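Local structure of copper-containing nitrite reductase (Thermus scotoductus, 6HBE) at residues C[160-165]-C[208-213]; C[202-207]-C[247-252]; C[212-217]-C[240-245]. The protein probably catalyses the reduction of nitrite to nitric oxide at a copper centre, with cytochrome c as the likely electron donor. All blocks are in the same frame, centred on the assembly; numbering follows the deposited sequence.

Contact 1: residues C[160-165]-C[208-213]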
ATOM      1  N   GLN C 160      16.579  -2.434  -4.818  1.00 17.29           N
ATOM      2  CA  GLN C 160      15.731  -1.643  -3.949  1.00 17.45           C
ATOM      3  C   GLN C 160      15.188  -2.490  -2.813  1.00 17.65           C
ATOM      4  O   GLN C 160      14.654  -3.559  -3.069  1.00 16.76           O
ATOM      5  CB  GLN C 160      14.564  -1.009  -4.741  1.00 17.29           C
ATOM      6  CG  GLN C 160      13.723  -0.062  -3.882  1.00 17.80           C
ATOM      7  CD  GLN C 160      12.590   0.611  -4.662  1.00 18.06           C
ATOM      8  OE1 GLN C 160      12.784   1.147  -5.775  1.00 17.68           O
ATOM      9  NE2 GLN C 160      11.383   0.559  -4.094  1.00 17.70           N
ATOM     10  N   SER C 161      15.231  -1.981  -1.581  1.00 17.39           N
ATOM     11  CA  SER C 161      14.744  -2.744  -0.419  1.00 18.38           C
ATOM     12  C   SER C 161      14.274  -1.807   0.688  1.00 18.92           C
ATOM     13  O   SER C 161      14.650  -0.628   0.723  1.00 19.36           O
ATOM     14  CB  SER C 161      15.833  -3.698   0.119  1.00 20.17           C
ATOM     15  OG  SER C 161      16.921  -2.996   0.716  1.00 19.96           O
ATOM     16  N   GLU C 162      13.456  -2.358   1.590  1.00 18.64           N
ATOM     17  CA  GLU C 162      12.801  -1.632   2.685  1.00 18.21           C
ATOM     18  C   GLU C 162      13.375  -2.033   4.034  1.00 18.87           C
ATOM     19  O   GLU C 162      13.863  -3.146   4.182  1.00 22.41           O
ATOM     20  CB  GLU C 162      11.275  -1.952   2.688  1.00 18.58           C
ATOM     21  CG  GLU C 162      10.541  -1.588   1.391  1.00 19.21           C
ATOM     22  CD  GLU C 162       9.420  -2.545   0.995  1.00 21.18           C
ATOM     23  OE1 GLU C 162       8.808  -3.266   1.873  1.00 19.84           O
ATOM     24  OE2 GLU C 162       9.173  -2.623  -0.261  1.00 19.29           O
ATOM     25  N   ALA C 163      13.307  -1.121   5.016  1.00 18.46           N
ATOM     26  CA  ALA C 163      13.633  -1.425   6.403  1.00 20.68           C
ATOM     27  C   ALA C 163      12.443  -1.088   7.278  1.00 21.35           C
ATOM     28  O   ALA C 163      11.762  -0.104   7.003  1.00 20.03           O
ATOM     29  CB  ALA C 163      14.854  -0.641   6.867  1.00 21.80           C
ATOM     30  N   TYR C 164      12.210  -1.912   8.320  1.00 20.97           N
ATOM     31  CA  TYR C 164      11.049  -1.775   9.221  1.00 20.70           C
ATOM     32  C   TYR C 164      11.435  -1.552  10.692  1.00 20.67           C
ATOM     33  O   TYR C 164      12.392  -2.196  11.202  1.00 21.13           O
ATOM     34  CB  TYR C 164      10.132  -3.002   9.074  1.00 19.64           C
ATOM     35  CG  TYR C 164       9.416  -2.997   7.736  1.00 18.74           C
ATOM     36  CD1 TYR C 164      10.019  -3.575   6.605  1.00 19.61           C
ATOM     37  CD2 TYR C 164       8.167  -2.379   7.580  1.00 19.40           C
ATOM     38  CE1 TYR C 164       9.409  -3.514   5.361  1.00 19.71           C
ATOM     39  CE2 TYR C 164       7.529  -2.315   6.326  1.00 18.50           C
ATOM     40  CZ  TYR C 164       8.165  -2.882   5.222  1.00 19.44           C
ATOM     41  OH  TYR C 164       7.569  -2.804   3.981  1.00 20.07           O
ATOM     42  N   ALA C 165      10.661  -0.691  11.357  1.00 20.38           N
ATOM     43  CA  ALA C 165      10.811  -0.421  12.801  1.00 22.14           C
ATOM     44  C   ALA C 165      10.157  -1.475  13.719  1.00 23.37           C
ATOM     45  O   ALA C 165      10.480  -1.554  14.921  1.00 21.79           O
ATOM     46  CB  ALA C 165      10.246   0.936  13.152  1.00 22.43           C
ATOM     47  N   GLY C 208      11.465  -5.654  -2.384  1.00 19.19           N
ATOM     48  CA  GLY C 208      10.351  -5.317  -1.507  1.00 20.28           C
ATOM     49  C   GLY C 208      10.820  -5.252  -0.036  1.00 19.63           C
ATOM     50  O   GLY C 208      11.786  -4.539   0.256  1.00 20.62           O
ATOM     51  N   PRO C 209      10.191  -5.997   0.887  1.00 19.99           N
ATOM     52  CA  PRO C 209       9.275  -7.088   0.589  1.00 20.36           C
ATOM     53  C   PRO C 209       7.790  -6.759   0.397  1.00 20.53           C
ATOM     54  O   PRO C 209       7.018  -7.688   0.016  1.00 21.20           O
ATOM     55  CB  PRO C 209       9.442  -8.025   1.818  1.00 21.24           C
ATOM     56  CG  PRO C 209      10.680  -7.589   2.462  1.00 22.23           C
ATOM     57  CD  PRO C 209      10.640  -6.100   2.290  1.00 21.09           C
ATOM     58  N   ASN C 210       7.361  -5.515   0.654  1.00 18.40           N
ATOM     59  CA  ASN C 210       5.941  -5.117   0.497  1.00 18.42           C
ATOM     60  C   ASN C 210       5.577  -4.172  -0.663  1.00 18.24           C
ATOM     61  O   ASN C 210       4.481  -4.268  -1.195  1.00 17.81           O
ATOM     62  CB  ASN C 210       5.463  -4.426   1.788  1.00 19.06           C
ATOM     63  CG  ASN C 210       5.159  -5.402   2.907  1.00 19.77           C
ATOM     64  OD1 ASN C 210       4.652  -6.501   2.673  1.00 22.21           O
ATOM     65  ND2 ASN C 210       5.433  -4.998   4.125  1.00 19.20           N
ATOM     66  N   LEU C 211       6.475  -3.258  -1.034  1.00 17.82           N
ATOM     67  CA  LEU C 211       6.091  -2.099  -1.885  1.00 19.57           C
ATOM     68  C   LEU C 211       6.532  -2.249  -3.350  1.00 19.79           C
ATOM     69  O   LEU C 211       7.541  -2.912  -3.648  1.00 20.18           O
ATOM     70  CB  LEU C 211       6.610  -0.800  -1.302  1.00 19.78           C
ATOM     71  CG  LEU C 211       6.239  -0.606   0.158  1.00 21.32           C
ATOM     72  CD1 LEU C 211       6.934   0.584   0.724  1.00 23.15           C
ATOM     73  CD2 LEU C 211       4.711  -0.552   0.385  1.00 21.85           C
ATOM     74  N   THR C 212       5.749  -1.649  -4.240  1.00 18.21           N
ATOM     75  CA  THR C 212       6.034  -1.690  -5.687  1.00 17.99           C
ATOM     76  C   THR C 212       6.945  -0.496  -6.003  1.00 18.04           C
ATOM     77  O   THR C 212       6.948   0.506  -5.264  1.00 17.59           O
ATOM     78  CB  THR C 212       4.680  -1.650  -6.441  1.00 19.18           C
ATOM     79  OG1 THR C 212       3.965  -2.878  -6.176  1.00 18.38           O
ATOM     80  CG2 THR C 212       4.822  -1.436  -7.967  1.00 19.23           C
ATOM     81  N   SER C 213       7.705  -0.607  -7.091  1.00 17.27           N
ATOM     82  CA  SER C 213       8.661   0.411  -7.567  1.00 17.60           C
ATOM     83  C   SER C 213       8.351   0.773  -9.007  1.00 17.85           C
ATOM     84  O   SER C 213       7.894  -0.081  -9.774  1.00 19.30           O
ATOM     85  CB  SER C 213      10.093  -0.123  -7.470  1.00 17.95           C
ATOM     86  OG  SER C 213      11.072   0.854  -7.845  1.00 18.42           O
TER
HETATM   87  O   HOH W   1       9.129   2.306  -4.743  1.00 18.69           O

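Contact 2: residues C[202-207]-C[247-252]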
ATOM      1  N   ILE C 202      21.610  -1.572 -16.951  1.00 23.68           N
ATOM      2  CA  ILE C 202      21.190  -1.518 -15.541  1.00 21.67           C
ATOM      3  C   ILE C 202      20.506  -2.866 -15.254  1.00 21.33           C
ATOM      4  O   ILE C 202      19.660  -3.318 -16.033  1.00 20.40           O
ATOM      5  CB  ILE C 202      20.226  -0.333 -15.271  1.00 23.88           C
ATOM      6  CG1 ILE C 202      20.906   1.007 -15.623  1.00 24.04           C
ATOM      7  CG2 ILE C 202      19.762  -0.307 -13.805  1.00 23.22           C
ATOM      8  CD1 ILE C 202      19.942   2.166 -15.776  1.00 26.49           C
ATOM      9  N   TYR C 203      20.910  -3.510 -14.178  1.00 18.43           N
ATOM     10  CA  TYR C 203      20.317  -4.768 -13.705  1.00 18.38           C
ATOM     11  C   TYR C 203      19.584  -4.382 -12.413  1.00 19.68           C
ATOM     12  O   TYR C 203      20.236  -4.080 -11.404  1.00 19.02           O
ATOM     13  CB  TYR C 203      21.416  -5.801 -13.447  1.00 19.53           C
ATOM     14  CG  TYR C 203      22.236  -6.219 -14.677  1.00 20.21           C
ATOM     15  CD1 TYR C 203      23.265  -5.401 -15.176  1.00 22.83           C
ATOM     16  CD2 TYR C 203      22.011  -7.438 -15.305  1.00 21.36           C
ATOM     17  CE1 TYR C 203      24.025  -5.785 -16.280  1.00 23.40           C
ATOM     18  CE2 TYR C 203      22.760  -7.839 -16.421  1.00 22.50           C
ATOM     19  CZ  TYR C 203      23.761  -6.996 -16.911  1.00 24.09           C
ATOM     20  OH  TYR C 203      24.529  -7.362 -18.002  1.00 23.62           O
ATOM     21  N   PHE C 204      18.245  -4.381 -12.451  1.00 19.29           N
ATOM     22  CA  PHE C 204      17.419  -3.865 -11.332  1.00 18.65           C
ATOM     23  C   PHE C 204      16.554  -4.963 -10.728  1.00 19.46           C
ATOM     24  O   PHE C 204      15.818  -5.626 -11.464  1.00 18.22           O
ATOM     25  CB  PHE C 204      16.512  -2.738 -11.836  1.00 18.76           C
ATOM     26  CG  PHE C 204      15.550  -2.207 -10.782  1.00 18.97           C
ATOM     27  CD1 PHE C 204      16.035  -1.675  -9.610  1.00 20.58           C
ATOM     28  CD2 PHE C 204      14.180  -2.187 -11.004  1.00 20.04           C
ATOM     29  CE1 PHE C 204      15.186  -1.183  -8.640  1.00 21.64           C
ATOM     30  CE2 PHE C 204      13.319  -1.652 -10.044  1.00 21.51           C
ATOM     31  CZ  PHE C 204      13.833  -1.181  -8.849  1.00 19.53           C
ATOM     32  N   LEU C 205      16.607  -5.123  -9.396  1.00 18.23           N
ATOM     33  CA  LEU C 205      15.743  -6.055  -8.678  1.00 17.54           C
ATOM     34  C   LEU C 205      15.087  -5.308  -7.536  1.00 17.96           C
ATOM     35  O   LEU C 205      15.777  -4.739  -6.681  1.00 18.43           O
ATOM     36  CB  LEU C 205      16.565  -7.243  -8.136  1.00 18.04           C
ATOM     37  CG  LEU C 205      15.897  -8.224  -7.149  1.00 18.54           C
ATOM     38  CD1 LEU C 205      14.763  -8.968  -7.782  1.00 18.75           C
ATOM     39  CD2 LEU C 205      16.874  -9.213  -6.546  1.00 19.82           C
ATOM     40  N   ASN C 206      13.754  -5.332  -7.496  1.00 17.92           N
ATOM     41  CA  ASN C 206      13.006  -4.798  -6.319  1.00 17.17           C
ATOM     42  C   ASN C 206      12.766  -5.980  -5.397  1.00 18.52           C
ATOM     43  O   ASN C 206      11.935  -6.842  -5.726  1.00 19.16           O
ATOM     44  CB  ASN C 206      11.639  -4.163  -6.701  1.00 16.18           C
ATOM     45  CG  ASN C 206      10.882  -3.615  -5.501  1.00 17.18           C
ATOM     46  OD1 ASN C 206      11.446  -3.447  -4.399  1.00 18.12           O
ATOM     47  ND2 ASN C 206       9.565  -3.351  -5.686  1.00 17.87           N
ATOM     48  N   VAL C 207      13.429  -6.027  -4.248  1.00 18.10           N
ATOM     49  CA  VAL C 207      13.181  -7.142  -3.314  1.00 20.46           C
ATOM     50  C   VAL C 207      11.937  -6.882  -2.430  1.00 20.78           C
ATOM     51  O   VAL C 207      11.420  -7.794  -1.809  1.00 19.75           O
ATOM     52  CB  VAL C 207      14.368  -7.524  -2.396  1.00 22.76           C
ATOM     53  CG1 VAL C 207      15.637  -7.810  -3.174  1.00 21.36           C
ATOM     54  CG2 VAL C 207      14.605  -6.514  -1.299  1.00 25.85           C
ATOM     55  N   ASP C 247      10.133  -8.757  -8.583  1.00 19.51           N
ATOM     56  CA  ASP C 247      10.232  -8.451 -10.010  1.00 20.35           C
ATOM     57  C   ASP C 247      11.591  -7.808 -10.325  1.00 18.97           C
ATOM     58  O   ASP C 247      12.188  -7.122  -9.498  1.00 18.12           O
ATOM     59  CB  ASP C 247       9.148  -7.451 -10.484  1.00 19.86           C
ATOM     60  CG  ASP C 247       7.765  -8.083 -10.736  1.00 23.77           C
ATOM     61  OD1 ASP C 247       7.670  -9.256 -11.223  1.00 25.39           O
ATOM     62  OD2 ASP C 247       6.762  -7.314 -10.535  1.00 24.18           O
ATOM     63  N   SER C 248      12.045  -8.003 -11.545  1.00 18.19           N
ATOM     64  CA  SER C 248      13.343  -7.469 -12.007  1.00 19.00           C
ATOM     65  C   SER C 248      13.271  -7.032 -13.462  1.00 19.32           C
ATOM     66  O   SER C 248      12.340  -7.422 -14.176  1.00 19.50           O
ATOM     67  CB  SER C 248      14.444  -8.532 -11.884  1.00 19.05           C
ATOM     68  OG  SER C 248      14.231  -9.607 -12.847  1.00 21.00           O
ATOM     69  N   TRP C 249      14.250  -6.211 -13.861  1.00 19.56           N
ATOM     70  CA  TRP C 249      14.425  -5.734 -15.223  1.00 19.40           C
ATOM     71  C   TRP C 249      15.903  -5.665 -15.592  1.00 19.51           C
ATOM     72  O   TRP C 249      16.727  -5.399 -14.723  1.00 20.36           O
ATOM     73  CB  TRP C 249      13.841  -4.310 -15.394  1.00 19.97           C
ATOM     74  CG  TRP C 249      12.342  -4.196 -15.293  1.00 19.75           C
ATOM     75  CD1 TRP C 249      11.608  -3.939 -14.138  1.00 20.08           C
ATOM     76  CD2 TRP C 249      11.394  -4.308 -16.353  1.00 19.63           C
ATOM     77  NE1 TRP C 249      10.276  -3.898 -14.436  1.00 19.67           N
ATOM     78  CE2 TRP C 249      10.105  -4.115 -15.784  1.00 20.98           C
ATOM     79  CE3 TRP C 249      11.496  -4.521 -17.740  1.00 21.12           C
ATOM     80  CZ2 TRP C 249       8.923  -4.118 -16.557  1.00 21.59           C
ATOM     81  CZ3 TRP C 249      10.305  -4.555 -18.515  1.00 20.94           C
ATOM     82  CH2 TRP C 249       9.040  -4.374 -17.909  1.00 22.25           C
ATOM     83  N   VAL C 250      16.226  -5.903 -16.876  1.00 19.11           N
ATOM     84  CA  VAL C 250      17.463  -5.342 -17.493  1.00 20.21           C
ATOM     85  C   VAL C 250      17.070  -4.159 -18.407  1.00 19.31           C
ATOM     86  O   VAL C 250      16.096  -4.243 -19.149  1.00 21.57           O
ATOM     87  CB  VAL C 250      18.261  -6.416 -18.272  1.00 19.57           C
ATOM     88  CG1 VAL C 250      19.413  -5.813 -19.054  1.00 20.74           C
ATOM     89  CG2 VAL C 250      18.807  -7.447 -17.298  1.00 19.22           C
ATOM     90  N   ILE C 251      17.783  -3.039 -18.289  1.00 19.39           N
ATOM     91  CA  ILE C 251      17.478  -1.807 -19.024  1.00 19.90           C
ATOM     92  C   ILE C 251      18.756  -1.384 -19.804  1.00 21.09           C
ATOM     93  O   ILE C 251      19.844  -1.364 -19.236  1.00 20.99           O
ATOM     94  CB  ILE C 251      17.059  -0.712 -18.019  1.00 20.65           C
ATOM     95  CG1 ILE C 251      15.720  -1.089 -17.340  1.00 20.85           C
ATOM     96  CG2 ILE C 251      16.979   0.668 -18.665  1.00 21.04           C
ATOM     97  CD1 ILE C 251      15.515  -0.365 -16.010  1.00 20.83           C
ATOM     98  N   GLU C 252      18.599  -1.070 -21.091  1.00 21.67           N
ATOM     99  CA  GLU C 252      19.656  -0.484 -21.928  1.00 22.63           C
ATOM    100  C   GLU C 252      19.283   0.969 -22.280  1.00 21.90           C
ATOM    101  O   GLU C 252      18.171   1.218 -22.745  1.00 22.28           O
ATOM    102  CB  GLU C 252      19.800  -1.318 -23.212  1.00 23.34           C
ATOM    103  CG  GLU C 252      20.268  -2.740 -22.987  1.00 25.91           C
ATOM    104  CD  GLU C 252      20.435  -3.508 -24.304  1.00 25.99           C
ATOM    105  OE1 GLU C 252      19.472  -3.624 -25.067  1.00 27.26           O
ATOM    106  OE2 GLU C 252      21.548  -3.989 -24.574  1.00 30.24           O
TER

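Contact 3: residues C[212-217]-C[240-245]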
ATOM      1  N   THR C 212       5.749  -1.649  -4.240  1.00 18.21           N
ATOM      2  CA  THR C 212       6.034  -1.690  -5.687  1.00 17.99           C
ATOM      3  C   THR C 212       6.945  -0.496  -6.003  1.00 18.04           C
ATOM      4  O   THR C 212       6.948   0.506  -5.264  1.00 17.59           O
ATOM      5  CB  THR C 212       4.680  -1.650  -6.441  1.00 19.18           C
ATOM      6  OG1 THR C 212       3.965  -2.878  -6.176  1.00 18.38           O
ATOM      7  CG2 THR C 212       4.822  -1.436  -7.967  1.00 19.23           C
ATOM      8  N   SER C 213       7.705  -0.607  -7.091  1.00 17.27           N
ATOM      9  CA  SER C 213       8.661   0.411  -7.567  1.00 17.60           C
ATOM     10  C   SER C 213       8.351   0.773  -9.007  1.00 17.85           C
ATOM     11  O   SER C 213       7.894  -0.081  -9.774  1.00 19.30           O
ATOM     12  CB  SER C 213      10.093  -0.123  -7.470  1.00 17.95           C
ATOM     13  OG  SER C 213      11.072   0.854  -7.845  1.00 18.42           O
ATOM     14  N   THR C 214       8.609   2.026  -9.380  1.00 17.82           N
ATOM     15  CA  THR C 214       8.573   2.473 -10.774  1.00 17.63           C
ATOM     16  C   THR C 214       9.893   3.201 -11.034  1.00 16.43           C
ATOM     17  O   THR C 214      10.011   4.412 -10.800  1.00 17.54           O
ATOM     18  CB  THR C 214       7.335   3.357 -11.133  1.00 17.72           C
ATOM     19  OG1 THR C 214       7.103   4.338 -10.108  1.00 17.35           O
ATOM     20  CG2 THR C 214       6.073   2.476 -11.251  1.00 18.44           C
ATOM     21  N   LEU C 215      10.880   2.463 -11.534  1.00 17.37           N
ATOM     22  CA  LEU C 215      12.243   3.020 -11.710  1.00 18.98           C
ATOM     23  C   LEU C 215      12.289   4.014 -12.866  1.00 18.92           C
ATOM     24  O   LEU C 215      11.683   3.768 -13.897  1.00 18.67           O
ATOM     25  CB  LEU C 215      13.293   1.935 -11.929  1.00 19.85           C
ATOM     26  CG  LEU C 215      14.757   2.358 -11.751  1.00 20.12           C
ATOM     27  CD1 LEU C 215      15.073   2.684 -10.311  1.00 21.21           C
ATOM     28  CD2 LEU C 215      15.694   1.264 -12.210  1.00 20.54           C
ATOM     29  N   HIS C 216      12.987   5.130 -12.659  1.00 17.97           N
ATOM     30  CA  HIS C 216      12.975   6.279 -13.583  1.00 19.51           C
ATOM     31  C   HIS C 216      14.361   6.957 -13.590  1.00 18.67           C
ATOM     32  O   HIS C 216      15.036   6.961 -12.552  1.00 19.64           O
ATOM     33  CB  HIS C 216      11.875   7.267 -13.156  1.00 19.34           C
ATOM     34  CG  HIS C 216      11.898   8.587 -13.879  1.00 20.48           C
ATOM     35  ND1 HIS C 216      11.489   8.737 -15.193  1.00 21.54           N
ATOM     36  CD2 HIS C 216      12.242   9.825 -13.448  1.00 21.65           C
ATOM     37  CE1 HIS C 216      11.598  10.008 -15.545  1.00 22.05           C
ATOM     38  NE2 HIS C 216      12.054  10.692 -14.502  1.00 22.31           N
ATOM     39  N   VAL C 217      14.771   7.532 -14.727  1.00 19.53           N
ATOM     40  CA  VAL C 217      15.948   8.454 -14.773  1.00 20.57           C
ATOM     41  C   VAL C 217      15.514   9.842 -15.277  1.00 20.90           C
ATOM     42  O   VAL C 217      14.970   9.943 -16.362  1.00 20.11           O
ATOM     43  CB  VAL C 217      17.121   7.919 -15.662  1.00 22.80           C
ATOM     44  CG1 VAL C 217      18.252   8.961 -15.741  1.00 24.08           C
ATOM     45  CG2 VAL C 217      17.697   6.648 -15.105  1.00 23.92           C
ATOM     46  N   THR C 240       9.217   4.662 -17.134  1.00 19.70           N
ATOM     47  CA  THR C 240       9.215   3.901 -15.906  1.00 19.59           C
ATOM     48  C   THR C 240       9.364   2.386 -16.187  1.00 19.98           C
ATOM     49  O   THR C 240       8.934   1.907 -17.238  1.00 20.23           O
ATOM     50  CB  THR C 240       7.901   4.088 -15.106  1.00 20.45           C
ATOM     51  OG1 THR C 240       6.780   4.061 -15.982  1.00 23.13           O
ATOM     52  CG2 THR C 240       7.910   5.358 -14.314  1.00 21.76           C
ATOM     53  N   ALA C 241       9.964   1.673 -15.228  1.00 19.33           N
ATOM     54  CA  ALA C 241      10.005   0.222 -15.172  1.00 19.70           C
ATOM     55  C   ALA C 241       9.248  -0.264 -13.913  1.00 19.37           C
ATOM     56  O   ALA C 241       9.771  -0.185 -12.797  1.00 18.71           O
ATOM     57  CB  ALA C 241      11.444  -0.253 -15.148  1.00 19.77           C
ATOM     58  N   LEU C 242       8.010  -0.699 -14.105  1.00 19.51           N
ATOM     59  CA  LEU C 242       7.126  -1.168 -13.026  1.00 19.65           C
ATOM     60  C   LEU C 242       7.633  -2.534 -12.452  1.00 18.76           C
ATOM     61  O   LEU C 242       7.841  -3.484 -13.213  1.00 17.47           O
ATOM     62  CB  LEU C 242       5.693  -1.317 -13.574  1.00 20.50           C
ATOM     63  CG  LEU C 242       4.669  -1.915 -12.606  1.00 19.92           C
ATOM     64  CD1 LEU C 242       4.439  -0.998 -11.410  1.00 20.76           C
ATOM     65  CD2 LEU C 242       3.363  -2.221 -13.280  1.00 21.92           C
ATOM     66  N   ALA C 243       7.855  -2.600 -11.137  1.00 17.60           N
ATOM     67  CA  ALA C 243       8.346  -3.826 -10.463  1.00 17.62           C
ATOM     68  C   ALA C 243       7.721  -4.022  -9.096  1.00 17.98           C
ATOM     69  O   ALA C 243       7.984  -3.233  -8.157  1.00 16.63           O
ATOM     70  CB  ALA C 243       9.868  -3.788 -10.361  1.00 17.88           C
ATOM     71  N   GLY C 244       6.913  -5.079  -8.955  1.00 18.98           N
ATOM     72  CA  GLY C 244       6.501  -5.511  -7.636  1.00 18.81           C
ATOM     73  C   GLY C 244       7.601  -6.224  -6.887  1.00 19.29           C
ATOM     74  O   GLY C 244       8.705  -6.393  -7.424  1.00 18.81           O
ATOM     75  N   PRO C 245       7.342  -6.615  -5.615  1.00 18.32           N
ATOM     76  CA  PRO C 245       8.357  -7.392  -4.875  1.00 19.08           C
ATOM     77  C   PRO C 245       8.811  -8.680  -5.582  1.00 18.85           C
ATOM     78  O   PRO C 245       7.976  -9.518  -5.887  1.00 17.89           O
ATOM     79  CB  PRO C 245       7.676  -7.667  -3.530  1.00 19.04           C
ATOM     80  CG  PRO C 245       6.774  -6.479  -3.357  1.00 18.97           C
ATOM     81  CD  PRO C 245       6.236  -6.199  -4.738  1.00 18.91           C
TER

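Contact 1: residues C[160-165]-C[208-213]
The carboxylate of E162 holds the segment 208-213 by two successive peptide N-H groups, one on each oxygen. N210 N donates to the syn lone pair of E162 OE1 at 2.9 Å, while L211 N reaches E162 OE2, also at 2.9 Å and on the syn side, but 28° out of the carboxylate plane. CG of E162 stands anti to its own carbonyl carbon (chi1 -59°) and the chain bends at chi2, which brings the carboxylate over the backbone of G208 and the cis peptide before P209. Y164 OH adds a very short bond to E162 OE1. That hydroxyl also takes an N-H from N210 ND2 at 3.1 Å, the amide standing 85° to the ring and donating as well to F170 O. The extended side chain of Q160 accepts from S213 OG through OE1 (2.7 Å), and its NE2 is bridged by a water to T212 O. Strand 154-163 is thus tied to the loop before strand 213-217, where P209 and N210 also pack on a second subunit. Putting an alanine at E162 would probably leave two peptide N-H groups and the Y164 hydroxyl without their acceptor. Three donors converging on one buried carboxylate are consistent with its being charged.

Contact 2: residues C[202-207]-C[247-252]
Strand segments 202-207 and 248-252 run antiparallel, their axes 4.8 Å apart at the closest, with I202-I251 and F204-W249 as hydrogen-bonded pairs and Y203-V250 and L205-S248 as non-hydrogen-bonded ones. The ladder is regular: I202 N to I251 O and F204 N to W249 O both measure 2.9 Å, each pair makes a second bond in return, and a further one from N206 N to D247 O (3.1 Å) prolongs it. On one face, Y203 and V250 lie side by side and point the same way, CD2 of the Y203 ring 3.8 Å from CG2 of V250. Further along this face CD1 of L205 reaches 3.6 Å from D247 O, swung there by a CG placed anti to the backbone N (chi1 170°). The Y203 hydroxyl goes on to E137 and R201, and S248 OG bonds V110 O. On the other face, I202 and I251 meet through their CB atoms, and the F204 and W249 rings approach edge to edge, CD2 of F204 4.4 Å from CD1 of W249, a loose contact. Strand 154-163 continues the sheet beyond 199-208, and strand 222-227 beyond 248-254. The face with Y203, L205 and V250 packs on strand 109-114 of the first cupredoxin domain, whereas F204 and I251 press on strand 213-217, in the opposing sheet of their own domain.

Contact 3: residues C[212-217]-C[240-245]
T214 and L242 share a face of the antiparallel pair 212-217 and 240-245, and the methyl of T212, from the loop just before the strand, joins them. CD1 of L242 lies 3.5 Å from CG2 of T212, tighter than usual van der Waals contact, and 3.8 Å from CG2 of T214. With CG of L242 anti to its backbone N (chi1 175°), the leucine reaches across to both threonines. Farther along, CG2 of T240 packs 3.8 Å from CB of T214. On the other face, with S213, L215, A241 and A243, CB of L215 is 4.3 Å from CB of A241, and the rest of the leucine leads away from the partner strand. Four backbone bonds set this register, S213 pairing with A243 and L215 with A241; A241 N is 3.0 Å from L215 O. In the cupredoxin sandwich of this domain, strand 241-243 is an outermost strand of its sheet within the chain, and strand 260-266 flanks 213-217 on the other side. The L215 and A241 face turns inward, where L215 touches F204 and I251 and A241 touches W249. The face with T214 and L242, and T240 beside it, looks toward the other subunits: T214 OG1 bonds P245 O of the third subunit, T240 OG1 bonds D247 and Q228 of that subunit, and L242 packs on its own counterpart in the second. Within its own chain T214 packs on H267, which H216 also meets edge to face while stacking on H80 of the third subunit; H80 and H267 are copper ligands, and in this enzyme family the catalytic type 2 copper is bound between subunits by histidines of both.

All three contacts belong to the second cupredoxin domain. Along the chain, contact 1 begins first, its segments alternating with those of contact 2, while contact 3 is nested inside the loop that contact 2 closes and shares T212 and S213 with contact 1. The centres of contacts 1 and 2 lie about 15 Å apart, those of contacts 1 and 3 about 12 Å, and those of contacts 2 and 3 about 9 Å. Strands 154-163 and 199-208 neighbour each other in one sheet; contact 3 lies in the facing sheet. N206, in contact 2, links to both others, its ND2 bonding L211 O of contact 1 and A243 O of contact 3, and W249 NE1 bonds L242 O. Each contact touches the second subunit, so the domain core and the trimer interface are joined here.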